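Local coordinates for KLLA0B12012p (Kluyveromyces lactis, PDB 6Y3P), which probably binds ATP through this C-terminal ATP-grasp domain of the tubulin-tyrosine ligase family, and is Pby1, a direct partner of the mRNA decapping enzyme Dcp2, at residues Glu138-Leu143 against Ile154-Thr159; Leu107-Ile112 against Ile196-Leu201; Phe119-Leu124 against Lys158-Leu163; Leu201-Leu206 against Asp336-Val341. All coordinates share one frame; numbering follows the deposited sequence.

Contact 1 of 4, residues Glu138-Leu143 against Ile154-Thr159; sequences EKWWIL and IRIFKT
K158 bends at chi3 and again at chi4 (-75° and -58°), which folds its end over one face of the W140 indole. K158 NZ sits 3.5 Å from the centroid of the W140 six-membered ring, a cation-pi contact. K158 CD lies as close over the five-membered ring, in a CH-pi contact. I156 CG2 meets the edge of the same indole at W140 CE3 (3.8 Å). F157 has its CG between its own backbone N and carbonyl carbon, and its ring turns back under W141. W141 CB then rests over the ring face, 3.4 Å from F157 CZ. The W141 and F157 rings are nearly parallel but barely overlap. On the other face of the sheet, I142 CD1 packs on I156 CG1 (3.5 Å) and on I154 CD1. The backbones form an antiparallel hairpin. W141 with F157 and L143 with R155 each exchange two bonds, and L143 N to R155 O (2.8 Å) is almost straight at 173°. The hairpin lies inside the five-stranded antiparallel sheet of this ATP-grasp domain, 140-145 being central. Strand 194-200 flanks strand 140-145, and strand 253-254 flanks strand 154-157. Helix 160-171 covers the face carrying L143 and F157.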
# COMPACT_ATOMS: atom_id res chain seq x y z
N GLU A 138 -15.48 -19.02 6.60
CA GLU A 138 -14.11 -19.08 7.13
C GLU A 138 -13.56 -17.75 7.63
O GLU A 138 -12.48 -17.75 8.22
CB GLU A 138 -13.14 -19.66 6.07
CG GLU A 138 -13.49 -21.04 5.54
CD GLU A 138 -12.31 -21.95 5.26
OE1 GLU A 138 -11.36 -21.51 4.57
OE2 GLU A 138 -12.35 -23.12 5.72
N LYS A 139 -14.25 -16.61 7.36
CA LYS A 139 -13.74 -15.28 7.69
C LYS A 139 -14.70 -14.36 8.41
O LYS A 139 -15.91 -14.60 8.39
CB LYS A 139 -13.30 -14.58 6.38
CG LYS A 139 -12.00 -15.11 5.82
CD LYS A 139 -11.85 -14.81 4.35
CE LYS A 139 -10.82 -15.73 3.73
NZ LYS A 139 -10.57 -15.40 2.31
N TRP A 140 -14.15 -13.27 9.00
CA TRP A 140 -14.91 -12.19 9.64
C TRP A 140 -15.00 -11.08 8.60
O TRP A 140 -14.17 -11.00 7.68
CB TRP A 140 -14.25 -11.68 10.92
CG TRP A 140 -14.18 -12.70 12.02
CD1 TRP A 140 -13.55 -13.91 11.98
CD2 TRP A 140 -14.79 -12.61 13.32
NE1 TRP A 140 -13.74 -14.58 13.17
CE2 TRP A 140 -14.48 -13.80 14.01
CE3 TRP A 140 -15.58 -11.64 13.95
CZ2 TRP A 140 -14.90 -14.03 15.32
CZ3 TRP A 140 -16.02 -11.88 15.24
CH2 TRP A 140 -15.68 -13.06 15.91
N TRP A 141 -16.06 -10.28 8.69
CA TRP A 141 -16.31 -9.26 7.69
C TRP A 141 -16.81 -8.03 8.32
O TRP A 141 -17.38 -8.04 9.42
CB TRP A 141 -17.37 -9.75 6.67
CG TRP A 141 -16.97 -10.99 5.94
CD1 TRP A 141 -17.22 -12.28 6.32
CD2 TRP A 141 -16.13 -11.07 4.79
NE1 TRP A 141 -16.58 -13.15 5.47
CE2 TRP A 141 -15.93 -12.43 4.50
CE3 TRP A 141 -15.57 -10.11 3.93
CZ2 TRP A 141 -15.24 -12.87 3.35
CZ3 TRP A 141 -14.86 -10.54 2.81
CH2 TRP A 141 -14.71 -11.90 2.53
N ILE A 142 -16.65 -6.96 7.61
CA ILE A 142 -17.15 -5.69 8.04
C ILE A 142 -17.96 -5.07 6.90
O ILE A 142 -17.58 -5.19 5.73
CB ILE A 142 -15.97 -4.88 8.63
CG1 ILE A 142 -16.47 -4.01 9.75
CG2 ILE A 142 -15.11 -4.11 7.61
CD1 ILE A 142 -15.56 -3.99 10.77
N LEU A 143 -19.17 -4.57 7.23
CA LEU A 143 -20.08 -3.91 6.30
C LEU A 143 -19.89 -2.39 6.48
O LEU A 143 -20.37 -1.82 7.46
CB LEU A 143 -21.54 -4.34 6.53
CG LEU A 143 -22.59 -3.63 5.65
CD1 LEU A 143 -22.54 -4.12 4.20
CD2 LEU A 143 -23.97 -3.75 6.24
N ILE A 154 -20.27 1.21 10.58
CA ILE A 154 -19.62 -0.01 10.08
C ILE A 154 -19.85 -1.17 11.10
O ILE A 154 -19.53 -1.04 12.29
CB ILE A 154 -18.14 0.17 9.58
CG1 ILE A 154 -17.09 0.00 10.68
CG2 ILE A 154 -17.94 1.51 8.84
CD1 ILE A 154 -15.65 -0.26 10.18
N ARG A 155 -20.48 -2.27 10.63
CA ARG A 155 -20.86 -3.43 11.43
C ARG A 155 -20.17 -4.76 11.03
O ARG A 155 -19.96 -5.03 9.85
CB ARG A 155 -22.39 -3.59 11.44
CG ARG A 155 -23.11 -2.46 12.17
CD ARG A 155 -24.60 -2.69 12.29
NE ARG A 155 -24.93 -3.82 13.18
CZ ARG A 155 -26.16 -4.25 13.44
NH1 ARG A 155 -27.21 -3.65 12.90
NH2 ARG A 155 -26.35 -5.28 14.25
N ILE A 156 -19.86 -5.58 12.05
CA ILE A 156 -19.22 -6.89 11.92
C ILE A 156 -20.27 -8.00 11.76
O ILE A 156 -21.35 -7.94 12.36
CB ILE A 156 -18.26 -7.17 13.13
CG1 ILE A 156 -17.10 -6.19 13.09
CG2 ILE A 156 -17.67 -8.60 13.11
CD1 ILE A 156 -16.34 -6.14 14.32
N PHE A 157 -19.91 -9.02 10.97
CA PHE A 157 -20.71 -10.22 10.73
C PHE A 157 -19.81 -11.32 10.18
O PHE A 157 -18.69 -11.04 9.74
CB PHE A 157 -21.84 -9.91 9.74
CG PHE A 157 -21.38 -9.62 8.33
CD1 PHE A 157 -20.98 -8.34 7.96
CD2 PHE A 157 -21.39 -10.63 7.36
CE1 PHE A 157 -20.56 -8.07 6.66
CE2 PHE A 157 -21.00 -10.35 6.05
CZ PHE A 157 -20.60 -9.07 5.71
N LYS A 158 -20.31 -12.55 10.15
CA LYS A 158 -19.60 -13.69 9.57
C LYS A 158 -20.45 -14.45 8.56
O LYS A 158 -19.89 -15.09 7.67
CB LYS A 158 -19.11 -14.65 10.67
CG LYS A 158 -17.89 -14.15 11.45
CD LYS A 158 -17.03 -15.31 11.96
CE LYS A 158 -17.61 -16.05 13.14
NZ LYS A 158 -17.86 -15.15 14.31
N THR A 159 -21.79 -14.42 8.70
CA THR A 159 -22.71 -15.16 7.81
C THR A 159 -23.74 -14.28 7.05
O THR A 159 -24.05 -13.15 7.46
CB THR A 159 -23.42 -16.29 8.59
OG1 THR A 159 -24.32 -15.71 9.52
CG2 THR A 159 -22.45 -17.21 9.34

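Contact 2 of 4, residues Leu107-Ile112 against Ile196-Leu201; sequences LESFNI and IVQEYL
L107 and E199 meet at the tight end of this contact, where their side chains cross at about a right angle. Here outer strand 109-113 pairs antiparallel with 194-200 in the five-stranded sheet of the ATP-grasp domain. L107 CD2 presses on the extended E199 chain, 3.6 Å from E199 CD and 3.7 Å from E199 CG. With chi1 near trans (-173°), this chain runs past L107. E199 N bonds to E108 O at 2.9 Å. F110 and V197 then exchange two backbone bonds as an antiparallel hydrogen-bonded pair. The F110 ring leaves this pair and packs on helix 128-136. A bend at chi2 (98°) brings the Q198 amide beside S109, with Q198 NE2 3.7 Å from S109 CB. Q198 OE1 and L107 O are both bonded to K83 NZ.

The solvent side is looser. N111 and I196 are partly exposed and lie side by side, with N111 ND2 3.7 Å from I196 CG1. I112 CG2 and V197 CG2 touch only lightly at 4.0 Å, but both residues are buried, and I112 also packs on L130.

Two buried acids come close at the tight end, E108 OE1 and E199 OE2 being 4.2 Å apart. Each has a lysine: K139 for E108 and K342 for E199. E133 brings a third acid near E108. With an alanine at E199, K342 would probably lose its salt-bridge partner and a gap would open beside L107 CD2. The contact thus joins apolar packing to buried charge, and the two lysines probably offset part of the repulsion.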
# COMPACT_ATOMS: atom_id res chain seq x y z
N LEU A 107 -6.58 -8.98 2.43
CA LEU A 107 -7.91 -8.73 2.95
C LEU A 107 -8.75 -8.33 1.80
O LEU A 107 -8.57 -7.25 1.26
CB LEU A 107 -7.90 -7.62 4.04
CG LEU A 107 -7.17 -7.96 5.31
CD1 LEU A 107 -7.04 -6.75 6.18
CD2 LEU A 107 -7.81 -9.12 6.06
N GLU A 108 -9.59 -9.26 1.34
CA GLU A 108 -10.48 -9.04 0.21
C GLU A 108 -11.50 -7.97 0.56
O GLU A 108 -11.85 -7.81 1.72
CB GLU A 108 -11.25 -10.32 -0.12
CG GLU A 108 -10.39 -11.48 -0.56
CD GLU A 108 -11.20 -12.75 -0.66
OE1 GLU A 108 -11.64 -13.26 0.40
OE2 GLU A 108 -11.45 -13.21 -1.80
N SER A 109 -11.96 -7.25 -0.46
CA SER A 109 -13.02 -6.26 -0.35
C SER A 109 -13.92 -6.43 -1.57
O SER A 109 -13.48 -6.93 -2.61
CB SER A 109 -12.47 -4.84 -0.28
OG SER A 109 -11.66 -4.56 -1.42
N PHE A 110 -15.19 -6.10 -1.40
CA PHE A 110 -16.20 -6.19 -2.45
C PHE A 110 -17.09 -4.99 -2.35
O PHE A 110 -17.16 -4.37 -1.30
CB PHE A 110 -17.04 -7.47 -2.30
CG PHE A 110 -16.24 -8.75 -2.23
CD1 PHE A 110 -15.84 -9.27 -1.01
CD2 PHE A 110 -15.91 -9.44 -3.39
CE1 PHE A 110 -15.10 -10.46 -0.95
CE2 PHE A 110 -15.18 -10.63 -3.33
CZ PHE A 110 -14.78 -11.13 -2.11
N ASN A 111 -17.74 -4.65 -3.46
CA ASN A 111 -18.67 -3.53 -3.54
C ASN A 111 -20.07 -4.08 -3.73
O ASN A 111 -20.30 -4.93 -4.60
CB ASN A 111 -18.27 -2.55 -4.63
CG ASN A 111 -17.41 -1.44 -4.10
OD1 ASN A 111 -16.19 -1.57 -3.94
ND2 ASN A 111 -18.05 -0.33 -3.74
N ILE A 112 -20.98 -3.68 -2.85
CA ILE A 112 -22.37 -4.14 -2.91
C ILE A 112 -23.32 -2.93 -2.97
O ILE A 112 -23.02 -1.87 -2.44
CB ILE A 112 -22.69 -5.16 -1.77
CG1 ILE A 112 -23.99 -5.92 -2.05
CG2 ILE A 112 -22.68 -4.54 -0.36
CD1 ILE A 112 -23.83 -7.37 -2.07
N ILE A 196 -19.25 -1.32 1.11
CA ILE A 196 -18.07 -2.15 0.91
C ILE A 196 -18.12 -3.23 1.98
O ILE A 196 -18.46 -2.96 3.14
CB ILE A 196 -16.71 -1.37 0.88
CG1 ILE A 196 -16.66 -0.37 -0.32
CG2 ILE A 196 -15.51 -2.35 0.82
CD1 ILE A 196 -15.58 0.72 -0.24
N VAL A 197 -17.88 -4.46 1.57
CA VAL A 197 -17.79 -5.61 2.45
C VAL A 197 -16.31 -5.94 2.45
O VAL A 197 -15.74 -6.34 1.43
CB VAL A 197 -18.70 -6.78 2.01
CG1 VAL A 197 -18.41 -8.03 2.83
CG2 VAL A 197 -20.18 -6.38 2.11
N GLN A 198 -15.66 -5.67 3.57
CA GLN A 198 -14.22 -5.84 3.71
C GLN A 198 -13.91 -6.93 4.73
O GLN A 198 -14.48 -6.92 5.82
CB GLN A 198 -13.62 -4.47 4.12
CG GLN A 198 -12.12 -4.44 4.45
CD GLN A 198 -11.24 -3.97 3.32
OE1 GLN A 198 -10.21 -4.59 3.01
NE2 GLN A 198 -11.57 -2.83 2.71
N GLU A 199 -12.99 -7.84 4.40
CA GLU A 199 -12.53 -8.87 5.33
C GLU A 199 -12.00 -8.16 6.57
O GLU A 199 -11.30 -7.15 6.47
CB GLU A 199 -11.43 -9.72 4.71
CG GLU A 199 -11.06 -10.88 5.60
CD GLU A 199 -9.99 -11.81 5.06
OE1 GLU A 199 -9.48 -12.63 5.86
OE2 GLU A 199 -9.70 -11.74 3.85
N TYR A 200 -12.43 -8.64 7.72
CA TYR A 200 -12.06 -8.02 8.99
C TYR A 200 -11.14 -8.91 9.81
O TYR A 200 -11.40 -10.10 9.98
CB TYR A 200 -13.35 -7.61 9.75
CG TYR A 200 -13.14 -7.19 11.18
CD1 TYR A 200 -12.68 -5.91 11.50
CD2 TYR A 200 -13.47 -8.04 12.23
CE1 TYR A 200 -12.50 -5.51 12.83
CE2 TYR A 200 -13.28 -7.66 13.56
CZ TYR A 200 -12.79 -6.40 13.85
OH TYR A 200 -12.64 -6.04 15.17
N LEU A 201 -10.08 -8.31 10.34
CA LEU A 201 -9.10 -8.96 11.21
C LEU A 201 -9.54 -8.79 12.70
O LEU A 201 -9.29 -7.76 13.33
CB LEU A 201 -7.72 -8.36 10.93
CG LEU A 201 -6.54 -9.09 11.56
CD1 LEU A 201 -5.83 -9.90 10.53
CD2 LEU A 201 -5.59 -8.11 12.18

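Contact 3 of 4, residues Phe119-Leu124 against Lys158-Leu163; sequences FLDDAL and KTIEQL
L120 and D121, at the start of helix 120-125, face L163 and I160 in the first turn of helix 160-171, with the CA atoms of L120 and L163 8.6 Å apart. This is helix-to-helix packing through aliphatic side chains, and the second helix begins with a capping box of T159 and Q162. L120 has its CG anti to the backbone N (chi1 -175°) and reaches across to L163. There L120 CD1 lies 3.7 Å from L163 O and 4.0 Å from L163 CG. L124, one turn further on, slides past I160 in the opposite direction, with L124 CD1 3.8 Å from I160 CG2. Its other methyl, L124 CD2, stands 4.3 Å from L163 CD2. These contacts are few, and little surface is buried. D121 is exposed; its side chain crosses that of I160 at about a right angle, with D121 OD1 4.2 Å from I160 CG2. Helix 128-136 also packs on L124 and I160, through L130 and L134 among others, so three helices share this cluster. In the capping box, Q162 N makes a weak bond to T159 OG1. In return, Q162 OE1 takes two backbone bonds, from K158 N at 2.8 Å and from T159 N at 2.9 Å, the latter from above the amide plane.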
# COMPACT_ATOMS: atom_id res chain seq x y z
N PHE A 119 -34.08 -7.48 -0.67
CA PHE A 119 -33.40 -7.80 -1.91
C PHE A 119 -31.90 -8.00 -1.75
O PHE A 119 -31.17 -7.95 -2.74
CB PHE A 119 -33.73 -6.77 -2.99
CG PHE A 119 -35.14 -6.88 -3.49
CD1 PHE A 119 -35.49 -7.87 -4.40
CD2 PHE A 119 -36.12 -5.99 -3.07
CE1 PHE A 119 -36.80 -7.96 -4.87
CE2 PHE A 119 -37.43 -6.10 -3.53
CZ PHE A 119 -37.77 -7.09 -4.42
N LEU A 120 -31.46 -8.29 -0.50
CA LEU A 120 -30.07 -8.58 -0.12
C LEU A 120 -29.57 -9.80 -0.88
O LEU A 120 -28.44 -9.79 -1.36
CB LEU A 120 -29.94 -8.78 1.41
CG LEU A 120 -28.52 -8.98 2.02
CD1 LEU A 120 -28.44 -8.35 3.37
CD2 LEU A 120 -28.23 -10.44 2.31
N ASP A 121 -30.42 -10.83 -1.02
CA ASP A 121 -30.07 -12.04 -1.77
C ASP A 121 -29.78 -11.78 -3.25
O ASP A 121 -28.92 -12.45 -3.80
CB ASP A 121 -31.11 -13.15 -1.59
CG ASP A 121 -31.06 -13.86 -0.24
OD1 ASP A 121 -29.95 -13.96 0.36
OD2 ASP A 121 -32.12 -14.35 0.20
N ASP A 122 -30.46 -10.80 -3.87
CA ASP A 122 -30.23 -10.45 -5.27
C ASP A 122 -28.93 -9.68 -5.43
O ASP A 122 -28.25 -9.82 -6.45
CB ASP A 122 -31.38 -9.60 -5.82
CG ASP A 122 -32.74 -10.27 -5.87
OD1 ASP A 122 -32.87 -11.40 -5.34
OD2 ASP A 122 -33.67 -9.66 -6.45
N ALA A 123 -28.59 -8.85 -4.43
CA ALA A 123 -27.36 -8.06 -4.42
C ALA A 123 -26.14 -8.99 -4.28
O ALA A 123 -25.09 -8.71 -4.88
CB ALA A 123 -27.40 -7.05 -3.30
N LEU A 124 -26.29 -10.11 -3.53
CA LEU A 124 -25.25 -11.12 -3.34
C LEU A 124 -24.99 -11.93 -4.62
O LEU A 124 -23.89 -12.46 -4.81
CB LEU A 124 -25.53 -12.03 -2.13
CG LEU A 124 -25.57 -11.35 -0.73
CD1 LEU A 124 -25.84 -12.37 0.36
CD2 LEU A 124 -24.29 -10.64 -0.40
N LYS A 158 -20.31 -12.55 10.15
CA LYS A 158 -19.60 -13.69 9.57
C LYS A 158 -20.45 -14.45 8.56
O LYS A 158 -19.89 -15.09 7.67
CB LYS A 158 -19.11 -14.65 10.67
CG LYS A 158 -17.89 -14.15 11.45
CD LYS A 158 -17.03 -15.31 11.96
CE LYS A 158 -17.61 -16.05 13.14
NZ LYS A 158 -17.86 -15.15 14.31
N THR A 159 -21.79 -14.42 8.70
CA THR A 159 -22.71 -15.16 7.81
C THR A 159 -23.74 -14.28 7.05
O THR A 159 -24.05 -13.15 7.46
CB THR A 159 -23.42 -16.29 8.59
OG1 THR A 159 -24.32 -15.71 9.52
CG2 THR A 159 -22.45 -17.21 9.34
N ILE A 160 -24.32 -14.86 5.98
CA ILE A 160 -25.37 -14.25 5.18
C ILE A 160 -26.56 -13.85 6.06
O ILE A 160 -27.02 -12.73 5.93
CB ILE A 160 -25.75 -15.13 3.96
CG1 ILE A 160 -24.54 -15.21 2.98
CG2 ILE A 160 -27.01 -14.61 3.26
CD1 ILE A 160 -24.60 -16.16 1.73
N GLU A 161 -26.99 -14.72 7.01
CA GLU A 161 -28.10 -14.42 7.95
C GLU A 161 -27.78 -13.23 8.86
O GLU A 161 -28.63 -12.35 9.05
CB GLU A 161 -28.58 -15.65 8.76
CG GLU A 161 -27.50 -16.66 9.11
CD GLU A 161 -27.33 -17.84 8.16
OE1 GLU A 161 -26.68 -17.66 7.10
OE2 GLU A 161 -27.80 -18.94 8.50
N GLN A 162 -26.52 -13.18 9.36
CA GLN A 162 -26.05 -12.08 10.19
C GLN A 162 -26.11 -10.75 9.38
O GLN A 162 -26.68 -9.77 9.85
CB GLN A 162 -24.66 -12.37 10.74
CG GLN A 162 -24.68 -13.27 11.96
CD GLN A 162 -23.37 -13.99 12.21
OE1 GLN A 162 -22.37 -13.84 11.49
NE2 GLN A 162 -23.36 -14.84 13.22
N LEU A 163 -25.62 -10.78 8.14
CA LEU A 163 -25.70 -9.64 7.21
C LEU A 163 -27.15 -9.26 6.94
O LEU A 163 -27.48 -8.07 6.93
CB LEU A 163 -24.96 -9.96 5.91
CG LEU A 163 -24.75 -8.82 4.93
CD1 LEU A 163 -23.99 -7.63 5.58
CD2 LEU A 163 -24.03 -9.30 3.70

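Contact 4 of 4, residues Leu201-Leu206 against Asp336-Val341; sequences LHNPLL and DSDYQV
P204 and D336 form a single backbone bridge between two irregular segments, their CA atoms 4.2 Å apart, and D336 to Y339 make a type I turn. S337 N bonds to N203 O at 2.7 Å, and D336 CA sends a C-H to the same oxygen. N203 adds a side-chain bond. S337 OG donates to N203 OD1 at 2.7 Å, coming from well above the amide plane (63° out of it). With an alanine at N203, the S337 hydroxyl would probably lose this acceptor and be set free to turn. D336 holds the turn from within. Its OD1 takes D338 N (2.8 Å), which makes an Asx turn, and also Q340 N, the two donors coming from opposite faces of the carboxylate. The apolar contacts are at the sides. L201 CD1 touches D336 CB at 3.7 Å. L205 has its CG anti to the backbone N (chi1 176°), and both its methyls reach the Y339 ring, with L205 CD2 3.7 Å from Y339 CD2. The turn links strands 326-335 and 341-347. Helix 290-313 packs on Y339 through R292 and I296, and Q299 of that helix bonds Y339 O and V341 N. L205 bonds through its backbone to V335, at the end of strand 326-335.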
# COMPACT_ATOMS: atom_id res chain seq x y z
N LEU A 201 -10.08 -8.31 10.34
CA LEU A 201 -9.10 -8.96 11.21
C LEU A 201 -9.54 -8.79 12.70
O LEU A 201 -9.29 -7.76 13.33
CB LEU A 201 -7.72 -8.36 10.93
CG LEU A 201 -6.54 -9.09 11.56
CD1 LEU A 201 -5.83 -9.90 10.53
CD2 LEU A 201 -5.59 -8.11 12.18
N HIS A 202 -10.25 -9.81 13.22
CA HIS A 202 -10.81 -9.84 14.59
C HIS A 202 -9.73 -10.05 15.64
O HIS A 202 -9.88 -9.69 16.80
CB HIS A 202 -11.88 -10.95 14.69
CG HIS A 202 -11.32 -12.34 14.85
ND1 HIS A 202 -10.75 -13.02 13.79
CD2 HIS A 202 -11.22 -13.11 15.96
CE1 HIS A 202 -10.33 -14.18 14.28
NE2 HIS A 202 -10.59 -14.28 15.59
N ASN A 203 -8.62 -10.59 15.16
CA ASN A 203 -7.40 -11.12 15.74
C ASN A 203 -6.18 -10.11 15.70
O ASN A 203 -5.11 -10.59 15.37
CB ASN A 203 -7.08 -12.29 14.74
CG ASN A 203 -6.39 -13.48 15.29
OD1 ASN A 203 -6.54 -13.85 16.46
ND2 ASN A 203 -5.70 -14.17 14.42
N PRO A 204 -6.23 -8.78 15.91
CA PRO A 204 -4.98 -8.00 15.75
C PRO A 204 -3.90 -8.30 16.79
O PRO A 204 -4.24 -8.63 17.90
CB PRO A 204 -5.47 -6.54 15.83
CG PRO A 204 -6.61 -6.61 16.72
CD PRO A 204 -7.32 -7.89 16.33
N LEU A 205 -2.62 -8.22 16.41
CA LEU A 205 -1.49 -8.43 17.32
C LEU A 205 -1.47 -7.24 18.29
O LEU A 205 -1.44 -6.08 17.87
CB LEU A 205 -0.17 -8.51 16.53
CG LEU A 205 1.14 -8.63 17.32
CD1 LEU A 205 1.13 -9.84 18.25
CD2 LEU A 205 2.34 -8.67 16.38
N LEU A 206 -1.59 -7.57 19.58
CA LEU A 206 -1.64 -6.62 20.69
C LEU A 206 -0.41 -6.78 21.55
O LEU A 206 -0.17 -7.87 22.06
CB LEU A 206 -2.93 -6.79 21.52
CG LEU A 206 -4.21 -6.63 20.67
CD1 LEU A 206 -5.45 -7.06 21.46
CD2 LEU A 206 -4.31 -5.21 20.06
N ASP A 336 -1.84 -9.99 12.52
CA ASP A 336 -2.72 -10.70 13.44
C ASP A 336 -1.93 -11.24 14.64
O ASP A 336 -0.70 -11.20 14.64
CB ASP A 336 -3.60 -11.78 12.75
CG ASP A 336 -2.97 -13.08 12.26
OD1 ASP A 336 -1.88 -13.46 12.77
OD2 ASP A 336 -3.61 -13.78 11.42
N SER A 337 -2.65 -11.77 15.65
CA SER A 337 -2.04 -12.29 16.88
C SER A 337 -1.15 -13.54 16.66
O SER A 337 -0.45 -13.94 17.59
CB SER A 337 -3.09 -12.52 17.95
OG SER A 337 -4.04 -13.44 17.46
N ASP A 338 -1.12 -14.09 15.42
CA ASP A 338 -0.28 -15.24 15.05
C ASP A 338 0.87 -14.81 14.18
O ASP A 338 1.50 -15.66 13.55
CB ASP A 338 -1.09 -16.36 14.36
CG ASP A 338 -2.24 -16.86 15.20
OD1 ASP A 338 -2.02 -17.12 16.40
OD2 ASP A 338 -3.37 -16.95 14.66
N TYR A 339 1.18 -13.48 14.17
CA TYR A 339 2.26 -12.82 13.42
C TYR A 339 2.12 -13.04 11.91
O TYR A 339 3.11 -13.05 11.20
CB TYR A 339 3.66 -13.22 13.96
CG TYR A 339 3.78 -13.08 15.47
CD1 TYR A 339 3.48 -14.15 16.31
CD2 TYR A 339 4.21 -11.89 16.05
CE1 TYR A 339 3.58 -14.04 17.69
CE2 TYR A 339 4.30 -11.76 17.44
CZ TYR A 339 3.98 -12.84 18.25
OH TYR A 339 4.10 -12.75 19.61
N GLN A 340 0.86 -13.13 11.43
CA GLN A 340 0.53 -13.27 10.01
C GLN A 340 0.17 -11.92 9.43
O GLN A 340 -0.63 -11.19 10.02
CB GLN A 340 -0.60 -14.31 9.80
CG GLN A 340 -0.28 -15.76 10.27
CD GLN A 340 1.10 -16.20 9.86
OE1 GLN A 340 1.38 -16.44 8.69
NE2 GLN A 340 2.04 -16.24 10.80
N VAL A 341 0.78 -11.56 8.29
CA VAL A 341 0.50 -10.28 7.64
C VAL A 341 -0.69 -10.37 6.68
O VAL A 341 -0.95 -11.40 6.08
CB VAL A 341 1.73 -9.58 6.96
CG1 VAL A 341 2.97 -9.57 7.85
CG2 VAL A 341 2.04 -10.19 5.59

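Contacts 1 and 2 belong to one antiparallel sheet. Strands 140-145 and 194-200 are neighbours in it, joined by backbone bonds such as I142 N to Q198 O. Contact 2 is the more buried and holds paired charges, whereas contact 1 is partly buried and richer in aromatic rings. Contact 3 joins two helices that lie against this sheet. It is small and aliphatic, largely buried through its leucines with D121 exposed, and farthest of the four from the chain's centre. It shares K158 and T159 with contact 1, and I112 of contact 2 touches L124. Contact 4 is partly buried and joins loops through polar turn bonds. It shares L201 with contact 2 and ties the chain leaving this sheet to the turn of another one.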